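Local coordinates for nematode fatty acid retinoid binding protein (Necator americanus, PDB 4XCP) that probably binds lipids such as fatty acids and retinol, and holds palmitic acid in its helical interior in this crystal form, at residues A[29-32]-A[33-36]; A[77-80]-A[81-84]. One frame throughout, in Å; residues are numbered along the deposited sequence.

Contact 1: residues A[29-32]-A[33-36]. With PLM (palmitic acid), chain B.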
loop_
_atom_site.group_PDB
_atom_site.type_symbol
_atom_site.label_atom_id
_atom_site.label_comp_id
_atom_site.label_asym_id
_atom_site.label_seq_id
_atom_site.Cartn_x
_atom_site.Cartn_y
_atom_site.Cartn_z
HETATM N N MSE A 29 -2.136 8.040 2.096
HETATM C CA MSE A 29 -1.423 7.303 1.063
HETATM C C MSE A 29 -0.524 8.230 0.262
HETATM O O MSE A 29 -0.912 9.373 0.001
HETATM C CB MSE A 29 -2.401 6.594 0.106
HETATM C CG MSE A 29 -3.308 5.557 0.764
HETATM SE SE MSE A 29 -4.650 4.922 -0.579
HETATM C CE MSE A 29 -3.451 4.554 -2.012
ATOM N N PRO A 30 0.673 7.761 -0.170
ATOM C CA PRO A 30 1.530 8.628 -0.995
ATOM C C PRO A 30 0.821 9.003 -2.301
ATOM O O PRO A 30 -0.019 8.220 -2.770
ATOM C CB PRO A 30 2.826 7.823 -1.194
ATOM C CG PRO A 30 2.555 6.480 -0.730
ATOM C CD PRO A 30 1.287 6.436 0.065
ATOM N N PRO A 31 1.081 10.216 -2.839
ATOM C CA PRO A 31 0.343 10.683 -4.035
ATOM C C PRO A 31 0.377 9.764 -5.259
ATOM O O PRO A 31 -0.640 9.640 -5.938
ATOM C CB PRO A 31 0.965 12.060 -4.331
ATOM C CG PRO A 31 2.281 12.081 -3.562
ATOM C CD PRO A 31 2.011 11.260 -2.347
ATOM N N GLU A 32 1.514 9.096 -5.518
ATOM C CA GLU A 32 1.679 8.167 -6.653
ATOM C C GLU A 32 0.706 6.992 -6.532
ATOM O O GLU A 32 0.100 6.594 -7.531
ATOM C CB GLU A 32 3.130 7.634 -6.736
ATOM C CG GLU A 32 4.197 8.704 -6.920
ATOM C CD GLU A 32 4.597 9.535 -5.704
ATOM O OE1 GLU A 32 4.402 9.073 -4.550
ATOM O OE2 GLU A 32 5.100 10.665 -5.917
ATOM N N ALA A 33 0.543 6.458 -5.300
ATOM C CA ALA A 33 -0.379 5.357 -5.007
ATOM C C ALA A 33 -1.830 5.836 -5.159
ATOM O O ALA A 33 -2.628 5.172 -5.812
ATOM C CB ALA A 33 -0.133 4.834 -3.587
ATOM N N ARG A 34 -2.161 7.006 -4.579
ATOM C CA ARG A 34 -3.477 7.629 -4.706
ATOM C C ARG A 34 -3.826 7.844 -6.196
ATOM O O ARG A 34 -4.909 7.467 -6.622
ATOM C CB ARG A 34 -3.467 9.003 -4.019
ATOM C CG ARG A 34 -4.209 9.051 -2.707
ATOM C CD ARG A 34 -4.198 10.488 -2.207
ATOM N NE ARG A 34 -2.976 10.772 -1.462
ATOM C CZ ARG A 34 -2.304 11.917 -1.516
ATOM N NH1 ARG A 34 -2.714 12.898 -2.308
ATOM N NH2 ARG A 34 -1.214 12.086 -0.781
ATOM N N ASP A 35 -2.906 8.454 -6.978
ATOM C CA ASP A 35 -3.158 8.723 -8.387
ATOM C C ASP A 35 -3.282 7.459 -9.209
ATOM O O ASP A 35 -4.128 7.416 -10.106
ATOM C CB ASP A 35 -2.146 9.708 -8.984
ATOM C CG ASP A 35 -2.593 11.148 -8.788
ATOM O OD1 ASP A 35 -3.814 11.381 -8.672
ATOM O OD2 ASP A 35 -1.720 12.040 -8.732
ATOM N N PHE A 36 -2.536 6.392 -8.851
ATOM C CA PHE A 36 -2.671 5.107 -9.548
ATOM C C PHE A 36 -4.111 4.595 -9.407
ATOM O O PHE A 36 -4.723 4.199 -10.399
ATOM C CB PHE A 36 -1.683 4.052 -8.982
ATOM C CG PHE A 36 -1.958 2.677 -9.548
ATOM C CD1 PHE A 36 -1.467 2.310 -10.797
ATOM C CD2 PHE A 36 -2.765 1.774 -8.865
ATOM C CE1 PHE A 36 -1.769 1.067 -11.345
ATOM C CE2 PHE A 36 -3.052 0.521 -9.407
ATOM C CZ PHE A 36 -2.563 0.180 -10.648
HETATM C C1 PLM B . -4.886 0.131 -0.248
HETATM O O1 PLM B . -4.441 0.478 -1.423
HETATM O O2 PLM B . -4.153 -0.050 0.714
HETATM C C2 PLM B . -6.379 -0.013 -0.182
HETATM C C3 PLM B . -7.142 0.197 -1.487
HETATM C C4 PLM B . -7.184 -1.025 -2.381
HETATM C C5 PLM B . -7.929 -0.820 -3.683
HETATM C C6 PLM B . -8.153 -2.088 -4.494
HETATM C C7 PLM B . -7.468 -2.123 -5.853
HETATM C C8 PLM B . -5.986 -2.366 -5.767
HETATM C C9 PLM B . -5.261 -2.308 -7.066
HETATM C CA PLM B . -3.965 -1.550 -7.005
HETATM C CB PLM B . -2.700 -2.358 -6.824
HETATM C CC PLM B . -1.407 -1.530 -6.922
HETATM C CD PLM B . -1.051 -0.657 -5.702
HETATM C CE PLM B . -1.893 0.608 -5.521
HETATM C CF PLM B . -1.421 1.540 -4.436
HETATM C CG PLM B . -1.898 1.211 -3.036
#
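Arg34 reaches back past the start of its helix and grips the backbone of Met29 side-on, with two N-H groups directed at a single carbonyl oxygen. NE lies 2.9 Å and NH2 2.8 Å from Met29 O, which sits at the guanidinium edge, near its plane. The N-H...O angles, 143° and 142°, show that neither bond is straight. A bend at chi3 (-85°) turns the guanidinium so that one face lies against the Pro31 backbone, with Pro31 CA above its centre. Pro30 is the N-cap, and its O receives the nearly straight bond from Arg34 N at 3.1 Å.

The tight part lies on the ligand side. The selenomethionine Met29, bent at chi3, brings CE to 3.7 Å from Ala33 CB, and the same methyl group of Ala33 stands 3.6 Å from CF of palmitic acid. Phe36 extends this surface, its CE2 edge 3.3 Å from the ligand atom CA. By contrast, Glu32 and Asp35 are exposed: the Glu32 CB bond points away from residues 33-36, while Asp35 keeps its CB near Pro31 O.

The N-terminal part of helix 31-39, with Met29 just before it, is therefore lipid-lined on one side. Pro30, Pro31 and Arg34 pack on Phe153 of helix 152-159, while Glu32 and Phe36 touch helix 72-90.

Contact 2: residues A[77-80]-A[81-84]. With PLM (palmitic acid), chain C.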
loop_
_atom_site.group_PDB
_atom_site.type_symbol
_atom_site.label_atom_id
_atom_site.label_comp_id
_atom_site.label_asym_id
_atom_site.label_seq_id
_atom_site.Cartn_x
_atom_site.Cartn_y
_atom_site.Cartn_z
ATOM N N LYS A 77 2.036 -0.102 -15.704
ATOM C CA LYS A 77 1.737 0.918 -14.680
ATOM C C LYS A 77 2.009 0.350 -13.268
ATOM O O LYS A 77 2.625 1.017 -12.435
ATOM C CB LYS A 77 0.266 1.352 -14.769
ATOM C CG LYS A 77 -0.069 2.212 -15.977
ATOM C CD LYS A 77 -1.570 2.302 -16.101
ATOM C CE LYS A 77 -2.018 3.233 -17.201
ATOM N NZ LYS A 77 -3.477 3.078 -17.433
ATOM N N VAL A 78 1.545 -0.884 -13.012
ATOM C CA VAL A 78 1.746 -1.564 -11.729
ATOM C C VAL A 78 3.243 -1.830 -11.508
ATOM O O VAL A 78 3.755 -1.609 -10.410
ATOM C CB VAL A 78 0.889 -2.857 -11.634
ATOM C CG1 VAL A 78 1.327 -3.739 -10.448
ATOM C CG2 VAL A 78 -0.603 -2.520 -11.540
ATOM N N GLU A 79 3.932 -2.304 -12.559
ATOM C CA GLU A 79 5.359 -2.618 -12.527
ATOM C C GLU A 79 6.200 -1.386 -12.148
ATOM O O GLU A 79 7.139 -1.515 -11.370
ATOM C CB GLU A 79 5.797 -3.214 -13.883
ATOM C CG GLU A 79 7.268 -3.583 -13.990
ATOM C CD GLU A 79 7.740 -4.612 -12.982
ATOM O OE1 GLU A 79 7.384 -5.801 -13.144
ATOM O OE2 GLU A 79 8.448 -4.228 -12.024
ATOM N N LYS A 80 5.854 -0.206 -12.692
ATOM C CA LYS A 80 6.558 1.055 -12.442
ATOM C C LYS A 80 6.467 1.432 -10.975
ATOM O O LYS A 80 7.497 1.707 -10.365
ATOM C CB LYS A 80 6.038 2.178 -13.346
ATOM C CG LYS A 80 6.876 3.453 -13.282
ATOM C CD LYS A 80 6.252 4.584 -14.071
ATOM C CE LYS A 80 7.030 5.868 -13.906
ATOM N NZ LYS A 80 6.260 7.042 -14.399
ATOM N N LEU A 81 5.256 1.380 -10.392
ATOM C CA LEU A 81 5.066 1.636 -8.959
ATOM C C LEU A 81 5.876 0.651 -8.117
ATOM O O LEU A 81 6.581 1.069 -7.196
ATOM C CB LEU A 81 3.599 1.481 -8.559
ATOM C CG LEU A 81 2.606 2.583 -8.892
ATOM C CD1 LEU A 81 1.292 2.242 -8.260
ATOM C CD2 LEU A 81 3.040 3.931 -8.327
ATOM N N HIS A 82 5.754 -0.655 -8.432
ATOM C CA HIS A 82 6.415 -1.742 -7.717
ATOM C C HIS A 82 7.930 -1.623 -7.717
ATOM O O HIS A 82 8.527 -1.791 -6.660
ATOM C CB HIS A 82 5.955 -3.115 -8.241
ATOM C CG HIS A 82 6.724 -4.284 -7.695
ATOM N ND1 HIS A 82 6.445 -4.815 -6.452
ATOM C CD2 HIS A 82 7.699 -5.024 -8.273
ATOM C CE1 HIS A 82 7.272 -5.836 -6.300
ATOM N NE2 HIS A 82 8.033 -6.011 -7.374
ATOM N N ALA A 83 8.543 -1.322 -8.881
ATOM C CA ALA A 83 9.996 -1.198 -9.006
ATOM C C ALA A 83 10.542 -0.029 -8.173
ATOM O O ALA A 83 11.642 -0.124 -7.644
ATOM C CB ALA A 83 10.398 -1.053 -10.466
HETATM N N MSE A 84 9.772 1.066 -8.064
HETATM C CA MSE A 84 10.139 2.239 -7.275
HETATM C C MSE A 84 10.136 1.888 -5.793
HETATM O O MSE A 84 11.049 2.289 -5.084
HETATM C CB MSE A 84 9.162 3.386 -7.522
HETATM C CG MSE A 84 9.585 4.311 -8.645
HETATM SE SE MSE A 84 8.182 5.627 -9.012
HETATM C CE MSE A 84 8.075 6.477 -7.183
HETATM C C1 PLM C . 7.033 -10.388 -2.851
HETATM O O1 PLM C . 7.212 -10.573 -4.032
HETATM O O2 PLM C . 6.299 -11.171 -2.107
HETATM C C2 PLM C . 7.634 -9.234 -2.103
HETATM C C3 PLM C . 8.089 -8.074 -2.985
HETATM C C4 PLM C . 8.448 -6.831 -2.194
HETATM C C5 PLM C . 7.259 -5.956 -1.825
HETATM C C6 PLM C . 6.721 -5.109 -2.969
HETATM C C7 PLM C . 5.880 -3.927 -2.512
HETATM C C8 PLM C . 5.213 -3.145 -3.634
HETATM C C9 PLM C . 3.728 -2.905 -3.433
HETATM C CA PLM C . 3.048 -2.231 -4.613
HETATM C CB PLM C . 2.876 -3.116 -5.847
HETATM C CC PLM C . 1.879 -4.254 -5.689
HETATM C CD PLM C . 1.471 -4.867 -7.012
HETATM C CE PLM C . 0.467 -6.016 -6.920
HETATM C CF PLM C . -0.728 -5.904 -7.874
HETATM C CG PLM C . -0.894 -7.085 -8.801
#
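The His82 ring and the Glu79 carboxylate are the flat groups here, their planes 76° apart. Glu79 OE2 stands at the ring's edge, in its plane, 3.9 Å from His82 CD2; this is an approach to a carbon, not a hydrogen bond. The palmitic acid meets the ring obliquely, with C6 at 3.5 Å from His82 CE1 and C8 at 3.5 Å from His82 ND1. The polar end of the ring is held elsewhere, by a hydrogen bond between NE2 and Glu61 OE2, while Glu79 OE1 forms a salt bridge with Lys68. Each of the two groups therefore has a polar partner outside residues 77-84. Glu79 bends at chi2 (60°), which carries OE2 over to His82 and to 4.0 Å from Ala83 CB.

Beneath these groups runs regular alpha-helical bonding. His82 N donates to Val78 O at 3.0 Å, and Ala83 N to Glu79 O at 2.9 Å, whereas the bond from Leu81 N to Lys77 O is weak at 3.4 Å. One turn before His82, Val78 adds an aliphatic contact to the same lipid, its CG1 3.6 Å from the ligand atom CD. Lys80 extends beyond CG on the exposed side.

Within helix 72-90, this segment is flanked by two helices: Val78, Glu79 and His82 pack on helix 60-70, and Lys77, Val78 and Leu81 on helix 31-39.

How the contacts relate
Contact 1 comes first along the chain, at the start of helix 31-39, and contact 2 follows on helix 72-90; their centres are 12 Å apart. Phe36 joins them: its CZ lies 3.5 Å from Val78 CG2 and its CG 3.5 Å from Leu81 CD1, while Glu32 CB and Leu81 CD2 add a looser touch. Each contact borders its own palmitic acid, one also hydrogen-bonded to Lys111 and the other to Thr60 N. Each helix thus borders one ligand directly, and their packed interface lies between the two sites, with Val78 turning CG1 to one lipid and CG2 to Phe36, consistent with an all-helical lipid-binding protein.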